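Local coordinates for protein D-lactate dehydrogenase (Fermentative) (Pseudomonas aeruginosa, PDB 6ABJ) that catalyses, as a tetrameric NAD-dependent D-lactate dehydrogenase, the interconversion of pyruvate and D-lactate using NADH as cofactor, at residues Leu20-Gln25 / Ala55-Gly60; Glu62-Phe67 / Gly83-Val88; Gly127-Leu132 / Gly242-Asn247; Ala206-Leu211 / Ala233-Thr238; Gly269-Asp274 / Pro304-Thr309. All coordinates share one frame; numbering follows the deposited sequence.

Contact 1 of 5, residues Leu20-Gln25 / Ala55-Gly60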
# COMPACT_ATOMS: atom_id res chain seq x y z
N LEU B 20 -29.53 24.12 -1.18
CA LEU B 20 -28.09 24.15 -1.40
C LEU B 20 -27.42 23.13 -0.47
O LEU B 20 -27.52 23.24 0.76
CB LEU B 20 -27.50 25.56 -1.19
CG LEU B 20 -25.98 25.69 -1.39
CD1 LEU B 20 -25.56 25.33 -2.82
CD2 LEU B 20 -25.53 27.10 -1.02
N PHE B 21 -26.70 22.16 -1.07
CA PHE B 21 -25.92 21.17 -0.32
C PHE B 21 -24.44 21.57 -0.23
O PHE B 21 -23.84 21.84 -1.26
CB PHE B 21 -25.96 19.83 -1.06
CG PHE B 21 -27.33 19.19 -1.12
CD1 PHE B 21 -28.32 19.69 -1.99
CD2 PHE B 21 -27.62 18.08 -0.35
CE1 PHE B 21 -29.58 19.08 -2.05
CE2 PHE B 21 -28.85 17.46 -0.42
CZ PHE B 21 -29.85 17.98 -1.26
N PHE B 22 -23.91 21.68 0.99
CA PHE B 22 -22.53 21.94 1.21
C PHE B 22 -21.87 20.56 1.49
O PHE B 22 -22.58 19.58 1.77
CB PHE B 22 -22.29 22.86 2.40
CG PHE B 22 -22.59 24.28 2.14
CD1 PHE B 22 -21.62 25.13 1.62
CD2 PHE B 22 -23.89 24.79 2.37
CE1 PHE B 22 -21.91 26.46 1.35
CE2 PHE B 22 -24.19 26.12 2.09
CZ PHE B 22 -23.18 26.96 1.59
N SER B 23 -20.55 20.51 1.30
CA SER B 23 -19.71 19.28 1.48
C SER B 23 -20.21 18.10 0.63
O SER B 23 -20.22 16.98 1.05
CB SER B 23 -19.61 18.94 2.96
OG SER B 23 -18.96 20.00 3.71
N SER B 24 -20.64 18.39 -0.58
CA SER B 24 -21.32 17.40 -1.44
C SER B 24 -20.35 16.40 -2.03
O SER B 24 -19.25 16.77 -2.45
CB SER B 24 -22.03 18.10 -2.57
OG SER B 24 -22.99 19.05 -2.09
N GLN B 25 -20.75 15.14 -2.01
CA GLN B 25 -19.97 14.04 -2.60
C GLN B 25 -20.83 13.54 -3.74
O GLN B 25 -22.04 13.75 -3.75
CB GLN B 25 -19.82 12.89 -1.58
CG GLN B 25 -19.10 13.30 -0.31
CD GLN B 25 -17.66 13.59 -0.61
OE1 GLN B 25 -17.11 13.14 -1.63
NE2 GLN B 25 -17.06 14.42 0.22
N ALA B 55 -20.52 30.79 3.45
CA ALA B 55 -21.96 30.94 3.78
C ALA B 55 -22.68 31.79 2.72
O ALA B 55 -23.88 31.58 2.42
CB ALA B 55 -22.11 31.56 5.16
N VAL B 56 -21.93 32.73 2.15
CA VAL B 56 -22.44 33.63 1.14
C VAL B 56 -23.02 32.87 -0.06
O VAL B 56 -23.91 33.37 -0.74
CB VAL B 56 -21.34 34.66 0.72
CG1 VAL B 56 -20.13 33.97 0.09
CG2 VAL B 56 -21.94 35.74 -0.19
N LEU B 57 -22.54 31.66 -0.31
CA LEU B 57 -23.08 30.84 -1.40
C LEU B 57 -24.56 30.46 -1.20
O LEU B 57 -25.30 30.21 -2.17
CB LEU B 57 -22.21 29.58 -1.56
CG LEU B 57 -20.78 29.86 -2.05
CD1 LEU B 57 -19.93 28.59 -1.98
CD2 LEU B 57 -20.78 30.42 -3.46
N ALA B 58 -24.98 30.39 0.07
CA ALA B 58 -26.35 30.06 0.45
C ALA B 58 -27.29 31.27 0.44
O ALA B 58 -28.47 31.17 0.84
CB ALA B 58 -26.36 29.48 1.84
N GLN B 59 -26.79 32.42 -0.01
CA GLN B 59 -27.61 33.62 -0.07
C GLN B 59 -28.76 33.38 -1.06
O GLN B 59 -28.55 33.01 -2.23
CB GLN B 59 -26.81 34.86 -0.48
CG GLN B 59 -27.70 36.11 -0.56
CD GLN B 59 -27.05 37.38 -0.07
OE1 GLN B 59 -25.82 37.49 0.01
NE2 GLN B 59 -27.88 38.37 0.25
N GLY B 60 -29.98 33.60 -0.58
CA GLY B 60 -31.17 33.46 -1.38
C GLY B 60 -31.72 32.05 -1.41
O GLY B 60 -32.72 31.81 -2.07
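L20 lays one methyl, CD2, over the short 3-10 turn at 56-58, where it meets backbone as much as side chain. It reaches L57 O at 3.3 Å and A58 CA at 3.4 Å, the latter closer than usual for two carbons, and the methyl of A58 lies 3.8 Å from the same CD2. With CG anti to the backbone N (chi1 179°), the leucine extends from the end of strand 18-21 straight at the turn. F22, two residues on, comes in beside it: its ring presents an edge to A58, CE2 lying 4.0 Å from A58 CB, while CZ reaches L57 CB obliquely at 4.2 Å. A58 CB thus sits against both L20 CD2 and the F22 rim, and all the side-chain pairs are apolar. The turn keeps its shape through its own backbone bond from A58 N to A55 O (2.9 Å). L57 forms the exposed margin, whereas L20, F22 and A58 are buried. This is plain core packing in the domain formed by the five-stranded parallel sheet: the 55-60 loop, which leads from strand 42-45 to strand 63-66, covers the end of strand 18-21, with A58 also resting on V64 of strand 63-66 and L80 of helix 74-82.

Contact 2 of 5, residues Glu62-Phe67 / Gly83-Val88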
# COMPACT_ATOMS: atom_id res chain seq x y z
N GLU B 62 -33.47 28.95 0.37
CA GLU B 62 -34.37 28.78 1.48
C GLU B 62 -33.96 27.66 2.40
O GLU B 62 -34.23 27.69 3.63
CB GLU B 62 -35.77 28.47 0.96
CG GLU B 62 -36.78 29.00 1.92
CD GLU B 62 -38.16 29.15 1.33
OE1 GLU B 62 -38.30 29.16 0.08
OE2 GLU B 62 -39.08 29.23 2.16
N VAL B 63 -33.32 26.66 1.79
CA VAL B 63 -32.91 25.49 2.55
C VAL B 63 -31.47 25.17 2.25
O VAL B 63 -31.03 25.27 1.09
CB VAL B 63 -33.77 24.26 2.24
CG1 VAL B 63 -33.29 23.05 3.06
CG2 VAL B 63 -35.24 24.57 2.53
N VAL B 64 -30.73 24.90 3.32
CA VAL B 64 -29.33 24.46 3.18
C VAL B 64 -29.23 23.09 3.79
O VAL B 64 -29.78 22.83 4.88
CB VAL B 64 -28.28 25.48 3.70
CG1 VAL B 64 -28.47 26.83 3.03
CG2 VAL B 64 -28.32 25.63 5.20
N CYS B 65 -28.56 22.18 3.06
CA CYS B 65 -28.43 20.81 3.52
C CYS B 65 -26.96 20.55 3.90
O CYS B 65 -26.09 20.72 3.06
CB CYS B 65 -28.93 19.80 2.47
SG CYS B 65 -28.68 18.08 3.05
N ALA B 66 -26.71 20.21 5.15
CA ALA B 66 -25.36 20.14 5.70
C ALA B 66 -25.05 18.75 6.22
O ALA B 66 -25.93 18.01 6.60
CB ALA B 66 -25.16 21.13 6.85
N PHE B 67 -23.76 18.44 6.27
CA PHE B 67 -23.33 17.21 6.83
C PHE B 67 -22.56 17.57 8.07
O PHE B 67 -22.35 18.75 8.36
CB PHE B 67 -22.42 16.45 5.79
CG PHE B 67 -22.17 15.02 6.16
CD1 PHE B 67 -23.19 14.21 6.62
CD2 PHE B 67 -20.91 14.47 6.02
CE1 PHE B 67 -22.96 12.90 6.99
CE2 PHE B 67 -20.68 13.15 6.39
CZ PHE B 67 -21.70 12.35 6.83
N GLY B 83 -28.93 36.16 5.10
CA GLY B 83 -29.03 35.89 3.68
C GLY B 83 -30.32 35.24 3.22
O GLY B 83 -30.47 34.96 2.02
N GLY B 84 -31.24 34.94 4.15
CA GLY B 84 -32.61 34.47 3.82
C GLY B 84 -32.81 32.96 3.83
O GLY B 84 -33.81 32.44 3.29
N THR B 85 -31.87 32.23 4.44
CA THR B 85 -32.03 30.80 4.59
C THR B 85 -33.01 30.56 5.71
O THR B 85 -32.92 31.22 6.75
CB THR B 85 -30.68 30.11 4.85
OG1 THR B 85 -29.88 30.27 3.68
CG2 THR B 85 -30.87 28.66 5.18
N ARG B 86 -33.98 29.67 5.50
CA ARG B 86 -35.05 29.50 6.50
C ARG B 86 -35.07 28.13 7.16
O ARG B 86 -35.71 27.96 8.19
CB ARG B 86 -36.45 29.81 5.91
CG ARG B 86 -36.67 31.27 5.46
CD ARG B 86 -38.05 31.40 4.77
NE ARG B 86 -39.18 30.96 5.63
CZ ARG B 86 -40.27 30.28 5.21
NH1 ARG B 86 -40.48 30.00 3.93
NH2 ARG B 86 -41.17 29.89 6.10
N LEU B 87 -34.30 27.17 6.63
CA LEU B 87 -34.20 25.85 7.23
C LEU B 87 -32.78 25.25 6.99
O LEU B 87 -32.24 25.36 5.90
CB LEU B 87 -35.26 24.92 6.65
CG LEU B 87 -35.21 23.45 7.05
CD1 LEU B 87 -35.64 23.15 8.47
CD2 LEU B 87 -36.05 22.67 6.07
N VAL B 88 -32.25 24.63 8.04
CA VAL B 88 -31.02 23.85 7.94
C VAL B 88 -31.42 22.38 8.05
O VAL B 88 -31.95 21.97 9.06
CB VAL B 88 -30.10 24.18 9.15
CG1 VAL B 88 -28.85 23.28 9.16
CG2 VAL B 88 -29.70 25.65 9.13
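A right-handed beta-alpha-beta crossover, strand 63-66, helix 74-82 and strand 87-90, brings these two neighbouring parallel strands together at their starts. V63 pairs with L87 and V64 with V88. V64 N gives a nearly straight bond to L87 O (3.0 Å, 169° at the hydrogen), and V63 CA lies against the same oxygen in a CA-H...O contact. One residue earlier, E62 O is gripped twice. R86 N donates to it at 2.7 Å from a direction tilted off the carbonyl plane, and L87 N at 3.0 Å comes nearly along the C=O axis, with a more bent hydrogen angle of 137°. The two bonds tie the incoming chain of one strand to the first residues of the other. At the outer end, E62 and R86 run side by side in the same direction, their methylenes in contact (E62 CG to R86 CD 3.9 Å). Their end groups form a salt bridge through E62 OE2 and R86 NH1, at the edge of the guanidinium with the two planes 36° apart; its modelled length is implausibly short. V63 and L87 lie alongside each other on one face of the sheet, V63 CG1 to L87 CD2 4.1 Å. On the other face V64 touches V88 and crosses T85 at about a right angle, V64 CG1 to T85 CG2 3.7 Å, while T85 OG1 is bonded to F61 O. G84 ends helix 74-82 in a Schellman motif. L80 of that helix packs on V64 and T85; from helix 317-335, I331 packs on V63, and W334 on E62, R86 and L87.

Contact 3 of 5, residues Gly127-Leu132 / Gly242-Asn247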
# COMPACT_ATOMS: atom_id res chain seq x y z
N GLY B 127 -18.39 -7.00 8.61
CA GLY B 127 -17.29 -6.91 7.68
C GLY B 127 -15.96 -6.56 8.39
O GLY B 127 -14.90 -7.12 8.09
N LEU B 128 -16.05 -5.73 9.42
CA LEU B 128 -14.84 -5.29 10.15
C LEU B 128 -14.36 -6.52 10.91
O LEU B 128 -13.15 -6.79 10.98
CB LEU B 128 -15.18 -4.13 11.14
CG LEU B 128 -15.32 -2.73 10.46
CD1 LEU B 128 -15.70 -1.71 11.57
CD2 LEU B 128 -14.08 -2.31 9.73
N ILE B 129 -15.29 -7.26 11.49
CA ILE B 129 -14.90 -8.49 12.22
C ILE B 129 -14.15 -9.46 11.31
O ILE B 129 -13.07 -9.98 11.67
CB ILE B 129 -16.17 -9.21 12.79
CG1 ILE B 129 -16.69 -8.38 13.95
CG2 ILE B 129 -15.83 -10.61 13.28
CD1 ILE B 129 -18.00 -8.77 14.52
N LEU B 130 -14.68 -9.70 10.12
CA LEU B 130 -14.09 -10.71 9.26
C LEU B 130 -12.79 -10.26 8.67
O LEU B 130 -11.86 -11.03 8.58
CB LEU B 130 -15.06 -11.10 8.14
CG LEU B 130 -16.10 -12.12 8.66
CD1 LEU B 130 -17.26 -12.11 7.73
CD2 LEU B 130 -15.46 -13.51 8.85
N THR B 131 -12.68 -8.96 8.32
CA THR B 131 -11.44 -8.50 7.80
C THR B 131 -10.32 -8.60 8.86
O THR B 131 -9.18 -8.94 8.55
CB THR B 131 -11.49 -7.09 7.11
OG1 THR B 131 -10.22 -6.87 6.47
CG2 THR B 131 -11.63 -6.01 8.04
N LEU B 132 -10.64 -8.22 10.09
CA LEU B 132 -9.66 -8.30 11.14
C LEU B 132 -9.27 -9.77 11.44
O LEU B 132 -8.10 -10.10 11.59
CB LEU B 132 -10.21 -7.67 12.42
CG LEU B 132 -10.25 -6.12 12.46
CD1 LEU B 132 -11.20 -5.63 13.54
CD2 LEU B 132 -8.81 -5.64 12.70
N GLY B 242 -6.71 -10.82 24.40
CA GLY B 242 -6.73 -11.17 22.95
C GLY B 242 -8.06 -10.96 22.28
O GLY B 242 -8.21 -11.23 21.07
N ALA B 243 -9.04 -10.38 22.98
CA ALA B 243 -10.36 -10.26 22.44
C ALA B 243 -10.35 -9.22 21.33
O ALA B 243 -9.43 -8.40 21.21
CB ALA B 243 -11.35 -9.87 23.52
N MET B 244 -11.41 -9.24 20.57
CA MET B 244 -11.68 -8.24 19.52
C MET B 244 -12.74 -7.24 20.00
O MET B 244 -13.79 -7.67 20.48
CB MET B 244 -12.20 -8.98 18.29
CG MET B 244 -12.65 -8.07 17.16
SD MET B 244 -13.22 -9.01 15.72
CE MET B 244 -11.71 -9.68 15.11
N LEU B 245 -12.51 -5.96 19.74
CA LEU B 245 -13.51 -4.90 19.99
C LEU B 245 -13.88 -4.18 18.72
O LEU B 245 -13.01 -3.75 17.96
CB LEU B 245 -12.89 -3.91 20.99
CG LEU B 245 -13.80 -2.74 21.36
CD1 LEU B 245 -15.05 -3.13 22.14
CD2 LEU B 245 -12.98 -1.74 22.19
N ILE B 246 -15.18 -3.99 18.52
CA ILE B 246 -15.73 -3.29 17.38
C ILE B 246 -16.58 -2.10 17.93
O ILE B 246 -17.46 -2.28 18.78
CB ILE B 246 -16.65 -4.21 16.55
CG1 ILE B 246 -15.89 -5.51 16.13
CG2 ILE B 246 -17.22 -3.53 15.32
CD1 ILE B 246 -14.67 -5.28 15.25
N ASN B 247 -16.30 -0.91 17.43
CA ASN B 247 -17.14 0.25 17.72
C ASN B 247 -17.62 0.87 16.43
O ASN B 247 -16.90 1.61 15.73
CB ASN B 247 -16.41 1.29 18.54
CG ASN B 247 -17.36 2.41 18.98
OD1 ASN B 247 -18.59 2.26 18.87
ND2 ASN B 247 -16.81 3.51 19.42
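Helix 127-132 and strand 243-247 run roughly antiparallel, at 146° between their directions, with axes 9.4 Å apart at closest approach, the usual spacing for a helix packed on a sheet. Two strand residues on the same side of the sheet, M244 and I246, fill the gap, facing L128, I129 and L132 of the helix. M244 stretches toward the helix with CG anti to the backbone N (chi1 175°) and bends only at its last torsion (chi3 -71°). That bend lays CE against L132 CB at 3.7 Å and leaves it equally near I129 O, while SD lies 3.9 Å from I129 CG2. The thioether therefore fits between the I129 and L132 side chains, about one turn apart. I246 crosses I129 at about a right angle, their CG1 atoms meeting at 3.7 Å. The I246 and L132 side chains slide past each other in opposite directions, I246 CD1 coming 3.9 Å from L132 CD1 and 4.3 Å from L128 CB. All five side chains are buried, packed entirely through van der Waals contact. Residues turned off the strand reach the second subunit: L130 packs on its G127 and T131 on its L136. I129 is further enclosed by F175 and M179 of helix 170-181. Strand 243-247 leads directly to T248, which binds NADH, and the side chain of L128 lies about 4 Å from that of NADH-binding D274. This is helix-on-sheet packing of an alpha/beta domain: a helix preceding the sheet's first strand covers one face of the Rossmann-type NAD-binding sheet, roughly antiparallel to an inner strand.

Contact 4 of 5, residues Ala206-Leu211 / Ala233-Thr238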
# COMPACT_ATOMS: atom_id res chain seq x y z
N ALA B 206 -24.71 -9.31 33.15
CA ALA B 206 -24.08 -8.07 33.55
C ALA B 206 -22.96 -7.63 32.58
O ALA B 206 -22.26 -8.45 32.00
CB ALA B 206 -23.53 -8.22 34.94
N LEU B 207 -22.79 -6.31 32.44
CA LEU B 207 -21.80 -5.75 31.54
C LEU B 207 -20.43 -6.39 31.85
O LEU B 207 -19.70 -6.73 30.90
CB LEU B 207 -21.71 -4.24 31.69
CG LEU B 207 -20.68 -3.46 30.94
CD1 LEU B 207 -20.74 -3.73 29.44
CD2 LEU B 207 -20.79 -1.97 31.21
N ASP B 208 -20.09 -6.46 33.11
CA ASP B 208 -18.74 -6.89 33.47
C ASP B 208 -18.49 -8.36 33.12
O ASP B 208 -17.43 -8.68 32.61
CB ASP B 208 -18.43 -6.55 34.91
CG ASP B 208 -18.09 -5.08 35.12
OD1 ASP B 208 -17.68 -4.35 34.17
OD2 ASP B 208 -18.18 -4.64 36.24
N ALA B 209 -19.54 -9.16 33.21
CA ALA B 209 -19.45 -10.54 32.85
C ALA B 209 -19.42 -10.72 31.32
O ALA B 209 -18.64 -11.52 30.81
CB ALA B 209 -20.61 -11.26 33.43
N LEU B 210 -20.20 -9.90 30.60
CA LEU B 210 -20.09 -9.85 29.15
C LEU B 210 -18.65 -9.58 28.71
O LEU B 210 -18.12 -10.28 27.82
CB LEU B 210 -21.03 -8.83 28.56
CG LEU B 210 -21.08 -8.76 27.04
CD1 LEU B 210 -22.49 -8.28 26.62
CD2 LEU B 210 -20.05 -7.81 26.54
N LEU B 211 -18.02 -8.60 29.31
CA LEU B 211 -16.70 -8.19 28.92
C LEU B 211 -15.69 -9.32 29.23
O LEU B 211 -14.80 -9.66 28.40
CB LEU B 211 -16.36 -6.89 29.58
CG LEU B 211 -17.08 -5.62 29.05
CD1 LEU B 211 -16.75 -4.42 29.92
CD2 LEU B 211 -16.76 -5.29 27.64
N ALA B 233 -9.99 2.48 30.38
CA ALA B 233 -8.92 1.55 30.72
C ALA B 233 -9.33 0.38 31.63
O ALA B 233 -8.73 -0.73 31.58
CB ALA B 233 -7.79 2.33 31.36
N GLN B 234 -10.33 0.63 32.47
CA GLN B 234 -10.86 -0.34 33.41
C GLN B 234 -11.66 -1.38 32.65
O GLN B 234 -11.46 -2.52 32.80
CB GLN B 234 -11.77 0.37 34.44
CG GLN B 234 -12.91 -0.45 35.06
CD GLN B 234 -14.16 0.37 35.39
OE1 GLN B 234 -14.11 1.58 35.47
NE2 GLN B 234 -15.28 -0.29 35.61
N ARG B 235 -12.57 -0.91 31.84
CA ARG B 235 -13.36 -1.83 31.05
C ARG B 235 -12.44 -2.65 30.12
O ARG B 235 -12.67 -3.85 29.95
CB ARG B 235 -14.41 -1.08 30.22
CG ARG B 235 -15.77 -1.04 30.89
CD ARG B 235 -15.68 -0.29 32.21
NE ARG B 235 -16.89 0.49 32.44
CZ ARG B 235 -17.96 0.04 33.08
NH1 ARG B 235 -17.98 -1.20 33.55
NH2 ARG B 235 -19.01 0.83 33.23
N LEU B 236 -11.42 -2.03 29.53
CA LEU B 236 -10.47 -2.80 28.67
C LEU B 236 -9.78 -3.88 29.46
O LEU B 236 -9.54 -4.99 28.95
CB LEU B 236 -9.39 -1.92 28.01
CG LEU B 236 -9.93 -1.04 26.94
CD1 LEU B 236 -8.93 0.02 26.61
CD2 LEU B 236 -10.36 -1.87 25.71
N ALA B 237 -9.36 -3.56 30.69
CA ALA B 237 -8.70 -4.58 31.49
C ALA B 237 -9.67 -5.69 31.98
O ALA B 237 -9.23 -6.76 32.35
CB ALA B 237 -7.98 -3.92 32.67
N THR B 238 -10.99 -5.47 31.93
CA THR B 238 -12.02 -6.51 32.27
C THR B 238 -12.11 -7.56 31.11
O THR B 238 -12.26 -8.80 31.31
CB THR B 238 -13.38 -5.77 32.52
OG1 THR B 238 -13.19 -4.71 33.51
CG2 THR B 238 -14.52 -6.69 32.94
O HOH W 1 -15.64 -3.01 33.98
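R235 meets both L207 and D208 with its guanidinium, using a different side for each. L207 CD2 lies over one face, 3.7 Å from R235 NH1, while D208 OD1 lies at the edge, in the plane, 3.2 Å from that same NH1, making a salt bridge. The carboxylate and guanidinium planes are 64° apart, and the salt bridge runs through OD1. Nearer its backbone, the arginine's aliphatic part rests on L211, R235 CG to L211 CD1 3.7 Å. T238 turns its methyl to the other helix, CG2 standing 3.5 Å from D208 O and 3.8 Å from L211 CB. Its hydroxyl faces its own helix and donates to Q234 O at 2.9 Å, from above the carbonyl plane. A water in the guanidinium plane links the polar ends, donating to D208 OD1 and T238 OG1 and accepting from R235 NH1 and Q234 NE2. Farther out, D232 OD1 accepts from R235 N at the start of helix 233-238, and I166 and Y189 of the sheet pack on L207. The two helix segments are inclined at 53° and come nearest at L211 and T238. Apolar packing there lies beside the charged edge, where D208 OD1 receives both R235 NH1 and the water, which would probably spread its negative charge over a small polar network at the surface.

Contact 5 of 5, residues Gly269-Asp274 / Pro304-Thr309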
# COMPACT_ATOMS: atom_id res chain seq x y z
N GLY B 269 -6.69 -7.81 21.38
CA GLY B 269 -6.19 -8.51 20.21
C GLY B 269 -6.47 -7.81 18.91
O GLY B 269 -5.71 -7.96 17.97
N TYR B 270 -7.63 -7.18 18.82
CA TYR B 270 -8.05 -6.59 17.57
C TYR B 270 -8.94 -5.41 17.86
O TYR B 270 -9.67 -5.38 18.85
CB TYR B 270 -8.91 -7.57 16.75
CG TYR B 270 -8.39 -8.97 16.50
CD1 TYR B 270 -8.49 -9.96 17.48
CD2 TYR B 270 -7.87 -9.32 15.26
CE1 TYR B 270 -8.04 -11.25 17.23
CE2 TYR B 270 -7.43 -10.61 15.01
CZ TYR B 270 -7.52 -11.56 16.00
OH TYR B 270 -7.07 -12.84 15.75
N LEU B 271 -8.90 -4.44 16.95
CA LEU B 271 -9.83 -3.31 17.00
C LEU B 271 -10.34 -2.88 15.64
O LEU B 271 -9.59 -2.63 14.72
CB LEU B 271 -9.14 -2.13 17.70
CG LEU B 271 -9.94 -0.82 17.83
CD1 LEU B 271 -10.99 -0.93 18.91
CD2 LEU B 271 -9.01 0.35 18.07
N GLY B 272 -11.68 -2.75 15.56
CA GLY B 272 -12.36 -2.26 14.38
C GLY B 272 -13.15 -1.01 14.77
O GLY B 272 -14.02 -1.12 15.61
N LEU B 273 -12.81 0.12 14.18
CA LEU B 273 -13.55 1.35 14.46
C LEU B 273 -14.17 1.88 13.19
O LEU B 273 -13.51 1.94 12.17
CB LEU B 273 -12.61 2.43 14.99
CG LEU B 273 -11.87 2.19 16.29
CD1 LEU B 273 -11.02 3.47 16.55
CD2 LEU B 273 -12.71 1.84 17.47
N ASP B 274 -15.43 2.23 13.27
CA ASP B 274 -16.06 3.07 12.24
C ASP B 274 -16.36 4.50 12.75
O ASP B 274 -16.71 5.37 11.93
CB ASP B 274 -17.36 2.45 11.73
CG ASP B 274 -17.88 3.18 10.50
OD1 ASP B 274 -17.16 3.24 9.46
OD2 ASP B 274 -19.01 3.72 10.54
N PRO B 304 -1.14 -3.34 13.19
CA PRO B 304 -1.45 -4.29 12.15
C PRO B 304 -2.82 -4.92 12.36
O PRO B 304 -3.34 -5.52 11.46
CB PRO B 304 -0.34 -5.38 12.33
CG PRO B 304 0.05 -5.31 13.70
CD PRO B 304 0.04 -3.76 13.96
N ASN B 305 -3.35 -4.83 13.56
CA ASN B 305 -4.56 -5.47 14.01
C ASN B 305 -5.63 -4.45 14.38
O ASN B 305 -6.53 -4.72 15.14
CB ASN B 305 -4.24 -6.36 15.22
CG ASN B 305 -3.48 -5.62 16.37
OD1 ASN B 305 -2.80 -4.62 16.15
ND2 ASN B 305 -3.59 -6.15 17.58
N VAL B 306 -5.52 -3.30 13.74
CA VAL B 306 -6.55 -2.24 13.77
C VAL B 306 -6.99 -1.84 12.38
O VAL B 306 -6.16 -1.66 11.52
CB VAL B 306 -6.01 -0.98 14.47
CG1 VAL B 306 -6.99 0.17 14.40
CG2 VAL B 306 -5.63 -1.31 15.89
N VAL B 307 -8.32 -1.75 12.18
CA VAL B 307 -8.89 -1.23 10.92
C VAL B 307 -9.87 -0.13 11.31
O VAL B 307 -10.73 -0.36 12.15
CB VAL B 307 -9.66 -2.36 10.16
CG1 VAL B 307 -10.41 -1.77 8.98
CG2 VAL B 307 -8.65 -3.43 9.68
N VAL B 308 -9.70 1.00 10.65
CA VAL B 308 -10.55 2.19 10.86
C VAL B 308 -11.16 2.53 9.53
O VAL B 308 -10.46 2.63 8.54
CB VAL B 308 -9.75 3.39 11.34
CG1 VAL B 308 -10.67 4.65 11.44
CG2 VAL B 308 -9.07 3.07 12.64
N THR B 309 -12.52 2.61 9.52
CA THR B 309 -13.25 3.17 8.43
C THR B 309 -13.87 4.50 8.89
O THR B 309 -14.16 4.66 10.07
CB THR B 309 -14.32 2.16 7.87
OG1 THR B 309 -15.14 1.68 8.91
CG2 THR B 309 -13.62 0.91 7.21
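D274 and T309 close one end of this strand pair with a short side-chain bond: T309 OG1 donates to D274 OD1 at 2.6 Å, on the lone pair pointing away from the other carboxylate oxygen. T309 OG1 stands between the backbone N and the carbonyl carbon (chi1 52°), aimed at the aspartate. The strands between are tightly joined and almost exactly parallel, with axes 4.9 Å apart. L271 N bonds to N305 O (3.0 Å), V307 N to L271 O (3.0 Å), L273 N to V307 O (2.9 Å) and T309 N to L273 O (2.9 Å). L271 and V306 lie side by side on one face, L271 CB to V306 CG2 4.0 Å, and L273 follows beside V308. G272, opposite V307, brings no side chain to the other face, where L128 and L132 of helix 118-134 cover V307. The far end is looser and partly exposed: N305 ND2 reaches G269 O at 2.8 Å from well above the carbonyl plane, while P304 and N305 pack on the third subunit. At the buried end, H124 NE2 also bonds T309 OG1, and the amides of Q312 and A313 bond the two D274 oxygens. Both carboxylate oxygens are thus held, which fixes the rotation of D274, an NADH-binding residue.

Overall arrangement
Contacts 1 and 2 belong to the five-stranded sheet and adjoin, with centres 8 Å apart: L20 of contact 1 bonds through its backbone to V63 and C65 of contact 2. Contacts 3, 4 and 5 lie in the NAD-binding domain with its seven-stranded sheet, on the far side of the chain's centre, contact 3 being about 38 Å from contact 1, centre to centre. Contacts 3 and 5 are 6 Å apart between centres, on neighbouring strands 243-247 and 268-273; contact 5 contains NADH-binding D274, strand 243-247 of contact 3 runs into T248, and both touch the second subunit. Contact 4, about 17 Å from contact 3 between centres, is nested in the loop that contact 3 closes.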